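Local coordinates for 7beta-hydroxysteroid dehydrogenase (Collinsella aerofaciens, PDB 5FYD), which reduces the 7-oxo group of 7-oxolithocholate with NADPH to yield ursodeoxycholate, working as a homodimeric member of the short-chain dehydrogenase/reductase family, at residues V20-A23 against F24-I28; V47-G50 against E51-T55; T118-K121 against C122-H125; F222-L225 against G226-S230. All blocks are in the same frame, centred on the assembly; numbering follows the deposited sequence.

Contact 1: V20-A23 against F24-I28; sequences VGKA and FCEKI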
# COMPACT_ATOMS: atom_id res chain seq x y z
N VAL A 20 -12.48 2.65 5.49
CA VAL A 20 -13.30 2.56 6.70
C VAL A 20 -13.94 3.91 7.05
O VAL A 20 -15.11 3.98 7.42
CB VAL A 20 -12.51 1.93 7.88
CG1 VAL A 20 -13.19 2.12 9.21
CG2 VAL A 20 -12.30 0.44 7.60
N GLY A 21 -13.19 5.00 6.89
CA GLY A 21 -13.73 6.33 7.07
C GLY A 21 -14.93 6.62 6.21
O GLY A 21 -15.95 7.10 6.68
N LYS A 22 -14.77 6.35 4.91
CA LYS A 22 -15.83 6.55 3.97
C LYS A 22 -17.06 5.73 4.34
O LYS A 22 -18.19 6.19 4.24
CB LYS A 22 -15.33 6.20 2.58
CG LYS A 22 -16.40 6.37 1.53
CD LYS A 22 -15.83 6.26 0.13
CE LYS A 22 -16.98 6.08 -0.83
NZ LYS A 22 -16.53 6.01 -2.23
N ALA A 23 -16.84 4.49 4.76
CA ALA A 23 -17.97 3.65 5.12
C ALA A 23 -18.69 4.15 6.37
O ALA A 23 -19.90 4.02 6.48
CB ALA A 23 -17.52 2.21 5.28
N PHE A 24 -17.94 4.75 7.32
CA PHE A 24 -18.60 5.41 8.46
C PHE A 24 -19.49 6.57 8.00
O PHE A 24 -20.62 6.74 8.49
CB PHE A 24 -17.58 5.91 9.51
CG PHE A 24 -17.25 4.89 10.57
CD1 PHE A 24 -18.20 4.56 11.54
CD2 PHE A 24 -16.02 4.23 10.59
CE1 PHE A 24 -17.92 3.61 12.50
CE2 PHE A 24 -15.73 3.28 11.55
CZ PHE A 24 -16.68 2.98 12.50
N CYS A 25 -19.00 7.38 7.07
CA CYS A 25 -19.78 8.53 6.56
C CYS A 25 -21.08 8.03 5.94
O CYS A 25 -22.16 8.56 6.23
CB CYS A 25 -19.00 9.31 5.50
SG CYS A 25 -17.55 10.20 6.13
N GLU A 26 -20.97 7.00 5.11
CA GLU A 26 -22.15 6.47 4.42
C GLU A 26 -23.13 5.87 5.40
O GLU A 26 -24.33 6.08 5.28
CB GLU A 26 -21.75 5.45 3.35
CG GLU A 26 -20.90 6.04 2.24
CD GLU A 26 -20.20 4.99 1.38
OE1 GLU A 26 -19.99 3.85 1.82
OE2 GLU A 26 -19.84 5.33 0.25
N LYS A 27 -22.63 5.14 6.40
CA LYS A 27 -23.50 4.49 7.39
C LYS A 27 -24.29 5.51 8.23
O LYS A 27 -25.51 5.39 8.39
CB LYS A 27 -22.71 3.54 8.29
CG LYS A 27 -23.53 2.78 9.32
CD LYS A 27 -24.51 1.79 8.71
CE LYS A 27 -25.05 0.84 9.77
NZ LYS A 27 -25.58 -0.42 9.19
N ILE A 28 -23.61 6.55 8.75
CA ILE A 28 -24.32 7.54 9.55
C ILE A 28 -25.29 8.39 8.71
O ILE A 28 -26.36 8.75 9.18
CB ILE A 28 -23.41 8.39 10.47
CG1 ILE A 28 -22.54 9.36 9.68
CG2 ILE A 28 -22.57 7.49 11.40
CD1 ILE A 28 -21.89 10.39 10.57

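Contact 2: V47-G50 against E51-T55; sequences VLAG and EIRET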
# COMPACT_ATOMS: atom_id res chain seq x y z
N VAL A 47 -15.40 15.81 -2.94
CA VAL A 47 -16.06 14.88 -3.85
C VAL A 47 -17.00 13.97 -3.03
O VAL A 47 -18.17 13.84 -3.36
CB VAL A 47 -15.06 14.07 -4.69
CG1 VAL A 47 -15.76 12.93 -5.43
CG2 VAL A 47 -14.33 14.99 -5.68
N LEU A 48 -16.46 13.38 -1.96
CA LEU A 48 -17.24 12.51 -1.10
C LEU A 48 -18.46 13.23 -0.50
O LEU A 48 -19.55 12.67 -0.44
CB LEU A 48 -16.37 11.96 0.03
CG LEU A 48 -17.04 11.01 1.04
CD1 LEU A 48 -17.62 9.79 0.36
CD2 LEU A 48 -16.00 10.60 2.08
N ALA A 49 -18.26 14.46 -0.04
CA ALA A 49 -19.36 15.24 0.52
C ALA A 49 -20.50 15.43 -0.48
O ALA A 49 -21.66 15.26 -0.13
CB ALA A 49 -18.87 16.59 1.02
N GLY A 50 -20.16 15.75 -1.73
CA GLY A 50 -21.17 15.89 -2.78
C GLY A 50 -21.91 14.58 -3.03
O GLY A 50 -23.13 14.56 -3.19
N GLU A 51 -21.17 13.48 -3.01
CA GLU A 51 -21.78 12.14 -3.17
C GLU A 51 -22.73 11.81 -2.02
O GLU A 51 -23.84 11.28 -2.24
CB GLU A 51 -20.69 11.07 -3.30
CG GLU A 51 -19.92 11.24 -4.60
CD GLU A 51 -18.81 10.22 -4.80
OE1 GLU A 51 -18.28 9.67 -3.81
OE2 GLU A 51 -18.47 9.99 -5.99
N ILE A 52 -22.32 12.16 -0.80
CA ILE A 52 -23.14 11.93 0.38
C ILE A 52 -24.42 12.76 0.29
O ILE A 52 -25.51 12.26 0.56
CB ILE A 52 -22.36 12.22 1.68
CG1 ILE A 52 -21.28 11.14 1.95
CG2 ILE A 52 -23.29 12.37 2.89
CD1 ILE A 52 -21.75 9.82 2.49
N ARG A 53 -24.29 14.04 -0.03
CA ARG A 53 -25.46 14.90 -0.17
C ARG A 53 -26.43 14.34 -1.22
O ARG A 53 -27.64 14.24 -0.96
CB ARG A 53 -25.05 16.33 -0.55
CG ARG A 53 -24.38 17.10 0.57
CD ARG A 53 -24.36 18.60 0.29
NE ARG A 53 -23.64 18.93 -0.93
CZ ARG A 53 -22.31 19.01 -1.06
NH1 ARG A 53 -21.49 18.74 -0.05
NH2 ARG A 53 -21.79 19.35 -2.24
N GLU A 54 -25.90 13.96 -2.37
CA GLU A 54 -26.73 13.50 -3.50
C GLU A 54 -27.39 12.13 -3.24
O GLU A 54 -28.54 11.90 -3.62
CB GLU A 54 -25.90 13.46 -4.79
CG GLU A 54 -26.70 13.69 -6.04
CD GLU A 54 -27.23 15.12 -6.12
OE1 GLU A 54 -26.43 16.10 -6.15
OE2 GLU A 54 -28.46 15.27 -6.12
N THR A 55 -26.68 11.25 -2.54
CA THR A 55 -27.18 9.92 -2.24
C THR A 55 -28.15 9.88 -1.05
O THR A 55 -29.16 9.16 -1.10
CB THR A 55 -25.99 8.98 -1.98
OG1 THR A 55 -25.13 9.01 -3.11
CG2 THR A 55 -26.46 7.54 -1.73

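Contact 3: T118-K121 against C122-H125; sequences TFLK and CFHH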
# COMPACT_ATOMS: atom_id res chain seq x y z
N THR A 118 -3.91 13.77 18.89
CA THR A 118 -5.13 14.21 18.21
C THR A 118 -6.29 13.31 18.55
O THR A 118 -7.38 13.78 18.81
CB THR A 118 -4.96 14.29 16.69
OG1 THR A 118 -3.84 15.16 16.39
CG2 THR A 118 -6.23 14.83 16.03
N PHE A 119 -6.03 12.00 18.59
CA PHE A 119 -7.01 11.03 19.05
C PHE A 119 -7.62 11.43 20.40
O PHE A 119 -8.84 11.58 20.51
CB PHE A 119 -6.40 9.64 19.17
CG PHE A 119 -7.20 8.72 20.03
CD1 PHE A 119 -8.47 8.31 19.63
CD2 PHE A 119 -6.73 8.31 21.27
CE1 PHE A 119 -9.22 7.47 20.42
CE2 PHE A 119 -7.49 7.47 22.06
CZ PHE A 119 -8.75 7.05 21.65
N LEU A 120 -6.76 11.59 21.41
CA LEU A 120 -7.26 11.85 22.75
C LEU A 120 -7.91 13.24 22.89
O LEU A 120 -8.88 13.37 23.61
CB LEU A 120 -6.19 11.66 23.82
CG LEU A 120 -6.78 11.51 25.24
CD1 LEU A 120 -7.65 10.26 25.41
CD2 LEU A 120 -5.65 11.48 26.27
N LYS A 121 -7.36 14.26 22.23
CA LYS A 121 -7.97 15.59 22.24
C LYS A 121 -9.41 15.50 21.74
O LYS A 121 -10.32 16.03 22.38
CB LYS A 121 -7.18 16.58 21.38
CG LYS A 121 -5.88 17.06 22.02
CD LYS A 121 -5.20 18.09 21.13
CE LYS A 121 -4.11 18.82 21.89
NZ LYS A 121 -3.61 19.94 21.03
N CYS A 122 -9.59 14.80 20.62
CA CYS A 122 -10.91 14.66 20.04
C CYS A 122 -11.80 13.85 20.96
O CYS A 122 -12.93 14.24 21.23
CB CYS A 122 -10.84 14.04 18.65
SG CYS A 122 -10.15 15.15 17.42
N PHE A 123 -11.30 12.71 21.44
CA PHE A 123 -12.12 11.83 22.29
C PHE A 123 -12.56 12.58 23.55
O PHE A 123 -13.72 12.53 23.93
CB PHE A 123 -11.30 10.62 22.69
CG PHE A 123 -12.07 9.41 23.19
CD1 PHE A 123 -13.45 9.25 23.09
CD2 PHE A 123 -11.32 8.35 23.71
CE1 PHE A 123 -14.07 8.11 23.56
CE2 PHE A 123 -11.92 7.19 24.15
CZ PHE A 123 -13.30 7.07 24.07
N HIS A 124 -11.63 13.32 24.14
CA HIS A 124 -11.92 14.09 25.35
C HIS A 124 -12.96 15.18 25.11
O HIS A 124 -13.92 15.31 25.84
CB HIS A 124 -10.64 14.73 25.88
CG HIS A 124 -10.84 15.58 27.09
ND1 HIS A 124 -10.77 16.96 27.04
CD2 HIS A 124 -11.09 15.26 28.38
CE1 HIS A 124 -10.95 17.44 28.26
NE2 HIS A 124 -11.14 16.43 29.08
N HIS A 125 -12.75 15.94 24.05
CA HIS A 125 -13.61 17.09 23.75
C HIS A 125 -15.05 16.63 23.49
O HIS A 125 -15.99 17.14 24.12
CB HIS A 125 -13.01 17.81 22.57
CG HIS A 125 -13.78 19.00 22.13
ND1 HIS A 125 -13.45 20.28 22.52
CD2 HIS A 125 -14.83 19.11 21.29
CE1 HIS A 125 -14.30 21.13 21.97
NE2 HIS A 125 -15.13 20.45 21.20

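Contact 4: F222-L225 against G226-S230; sequences FEKL and GKELS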
# COMPACT_ATOMS: atom_id res chain seq x y z
N PHE A 222 -21.84 -1.05 14.32
CA PHE A 222 -23.12 -0.46 14.67
C PHE A 222 -24.10 -1.49 15.24
O PHE A 222 -24.90 -1.14 16.09
CB PHE A 222 -23.73 0.32 13.51
CG PHE A 222 -23.18 1.71 13.39
CD1 PHE A 222 -23.67 2.74 14.17
CD2 PHE A 222 -22.13 1.97 12.53
CE1 PHE A 222 -23.14 4.03 14.08
CE2 PHE A 222 -21.60 3.26 12.44
CZ PHE A 222 -22.12 4.29 13.20
N GLU A 223 -24.03 -2.74 14.80
CA GLU A 223 -24.85 -3.81 15.37
C GLU A 223 -24.57 -3.99 16.86
O GLU A 223 -25.49 -4.22 17.63
CB GLU A 223 -24.67 -5.13 14.60
CG GLU A 223 -25.48 -5.12 13.30
CD GLU A 223 -25.29 -6.35 12.42
OE1 GLU A 223 -24.74 -7.37 12.91
OE2 GLU A 223 -25.69 -6.28 11.23
N LYS A 224 -23.32 -3.81 17.27
CA LYS A 224 -22.90 -4.04 18.67
C LYS A 224 -22.81 -2.78 19.54
O LYS A 224 -22.59 -2.88 20.75
CB LYS A 224 -21.60 -4.84 18.66
CG LYS A 224 -21.86 -6.24 18.10
CD LYS A 224 -20.61 -7.06 17.95
CE LYS A 224 -20.99 -8.47 17.51
NZ LYS A 224 -19.80 -9.23 17.08
N LEU A 225 -23.02 -1.61 18.94
CA LEU A 225 -22.95 -0.35 19.66
C LEU A 225 -23.99 -0.30 20.76
O LEU A 225 -25.17 -0.54 20.50
CB LEU A 225 -23.18 0.83 18.70
CG LEU A 225 -23.12 2.21 19.31
CD1 LEU A 225 -21.78 2.53 19.97
CD2 LEU A 225 -23.50 3.24 18.25
N GLY A 226 -23.55 -0.02 21.99
CA GLY A 226 -24.42 -0.05 23.16
C GLY A 226 -24.68 -1.43 23.73
O GLY A 226 -25.39 -1.53 24.71
N LYS A 227 -24.10 -2.48 23.14
CA LYS A 227 -24.21 -3.85 23.64
C LYS A 227 -22.86 -4.42 24.06
O LYS A 227 -22.74 -5.05 25.11
CB LYS A 227 -24.77 -4.75 22.56
CG LYS A 227 -26.15 -4.37 22.04
CD LYS A 227 -26.55 -5.33 20.93
CE LYS A 227 -27.98 -5.17 20.46
NZ LYS A 227 -28.21 -3.84 19.84
N GLU A 228 -21.84 -4.24 23.21
CA GLU A 228 -20.50 -4.76 23.49
C GLU A 228 -19.54 -3.60 23.54
O GLU A 228 -19.72 -2.63 22.81
CB GLU A 228 -20.08 -5.78 22.44
CG GLU A 228 -21.05 -6.95 22.38
CD GLU A 228 -20.59 -8.08 21.49
OE1 GLU A 228 -19.38 -8.30 21.38
OE2 GLU A 228 -21.47 -8.75 20.91
N LEU A 229 -18.53 -3.71 24.40
CA LEU A 229 -17.54 -2.65 24.61
C LEU A 229 -16.38 -2.69 23.60
O LEU A 229 -15.93 -1.66 23.08
CB LEU A 229 -16.97 -2.73 26.03
CG LEU A 229 -17.96 -2.79 27.21
CD1 LEU A 229 -17.22 -2.84 28.53
CD2 LEU A 229 -18.93 -1.63 27.18
N SER A 230 -15.89 -3.88 23.37
CA SER A 230 -14.68 -4.11 22.61
C SER A 230 -14.89 -5.30 21.69
O SER A 230 -15.06 -6.45 22.15
CB SER A 230 -13.53 -4.36 23.57
OG SER A 230 -12.30 -4.48 22.88
O HOH W 1 -26.75 -1.50 18.41
O HOH W 2 -18.15 -9.77 19.38

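Contact 1: V20-A23 against F24-I28
F24 runs alongside V20 one helical turn earlier, the two side chains pointing the same way. V20 CG1 touches the ring at F24 CE2, 3.6 Å away; it gets there because CG1 lies anti to the backbone N (chi1 166°), which carries it along the helix toward the ring. The V20 carbonyl also lies near the ring, obliquely. A23 contributes mainly backbone: A23 O accepts from K27 N at 3.0 Å, one of four successive i to i+4 bonds.

On another side of the helix, the extended chain of K22 meets the E26 carboxylate through a methylene, with K22 CE 3.1 Å from E26 OE2. The opposite charges are near but beyond salt-bridge range, K22 NZ standing 4.2 Å from E26 OE2. Were E26 shortened to an alanine, the K22 ammonium would probably lose this nearby negative charge and its CE the carboxylate it rests on.

V20 and G21 belong to the NADP(+) site at the start of the first Rossmann helix, 19-30. F24 packs against I13 of strand 10-14 and against V218 and F222 of helix 214-224, whereas K22, C25 and E26 face helix 42-56.

Contact 2: V47-G50 against E51-T55
L48 and I52, a turn apart on helix 42-56, belong to the second beta-alpha-beta unit of the Rossmann fold, strand 34-39 to strand 60-64. Among the backbone bonds, R53 N to A49 O is the straightest of the four i to i+4 bonds, with an N-H...O angle of 169°.

The apolar pair is L48 CD1 and I52 CG1, 4.2 Å apart, and both side chains turn to helix 19-30, where K22, C25 and E26 receive them. A methyl beside a carboxylate makes the next group: V47 and E51 lie side by side on the exposed side, with V47 CG1 4.0 Å from E51 OE2.

The polar packing is that of R53. A bend at chi3 (-61°) folds its chain back over the preceding turn, bringing G50 CA over one face of the guanidinium, 3.5 Å above the plane and toward its rim. A49 CB touches R53 NH1 at 3.6 Å, and the same nitrogen is hydrogen-bonded to T60 OG1 of strand 60-64, which ties the guanidinium to the sheet.

Near the end of the helix, E51 O is gripped twice by T55: OG1 donates to it at 2.8 Å and N at 2.9 Å, from opposite faces of the carbonyl plane.

Contact 3: T118-K121 against C122-H125
F119 and F123 project from the same side of helix 105-132 and lie side by side, their ring centroids 5.5 Å apart and their planes at 41°. This oblique pairing brings a ring corner close, F119 CZ standing 3.5 Å from F123 CD2. In both residues CG is anti to the backbone N (chi1 162° and -161°), which sends the two rings off the helix in the same direction. L120 CD1 comes up to the same atom of the second ring, 4.5 Å from F123 CD2, obliquely and more loosely.

C122 faces another way, where its SG lies 4.2 Å from T118 CG2. Backbone bonds hold these side chains in step: F123 N donates to F119 O at 2.9 Å and C122 N to T118 O at 3.0 Å. Beyond the segments, F119 meets Y90 edge-to-face, H125 stacks on F77, and T118 OG1 is bonded to N113 O and to F67 O, anchoring the backbone of an NADP(+)-binding residue. The aromatic pair also packs on N140 of strand 136-143 and T167 of helix 154-173.

Helix 105-132 is the helix of a beta-alpha-beta crossover in the Rossmann fold, joining the adjacent parallel strands 85-90 and 136-143.

Contact 4: F222-L225 against G226-S230
K224 O accepts from K227 N, well above the carbonyl plane, and from E228 N, in that plane, each at 2.9 Å, round a type II beta turn with L225 and G226 (phi 81°) at its corners, where a CB on G226 would clash with L225 O.

K224 and E228 cross at an angle, and the methylenes of the lysine meet the carboxylate, with K224 CE 3.4 Å from E228 OE2. Their charges fall short of a salt bridge, K224 NZ being 4.2 Å from E228 OE2. A water joins them instead, accepting from K224 NZ at 2.9 Å and donating to E228 OE1 at 2.8 Å, while K224 NZ makes its salt bridge with E220. With an alanine in place of K224, E220 would probably lose its charged mate and the E228 carboxylate its water link. K227 reaches back past E223 O, and its NZ has a weak bond to a second water, 2.8 Å from L225 O.

The turn leads from helix 214-224 into strand 230-232, the outermost strand on that side of the sheet within this chain. L225 is buried against strands 136-143 and 179-186, F222 packs on helix 19-30, and L229 pairs through its backbone with V183.

How the contacts relate
All four contacts are local, between segments adjacent in sequence, so none closes a long loop; they follow in series, and none nests within or crosses another. From the N terminus, contact 1 on helix 19-30 comes first, at the start of the Rossmann fold, and contact 2 follows on helix 42-56. They touch, K22 CG lying 3.8 Å from L48 CD1, which joins two consecutive helices. Contact 3, on helix 105-132, touches none of the others; its closest approach is to contact 4, about 9 Å between nearest atoms. Contact 4, the turn before the last strand, returns to helix 19-30: F24 CE1 meets F222 CE2 at 3.7 Å.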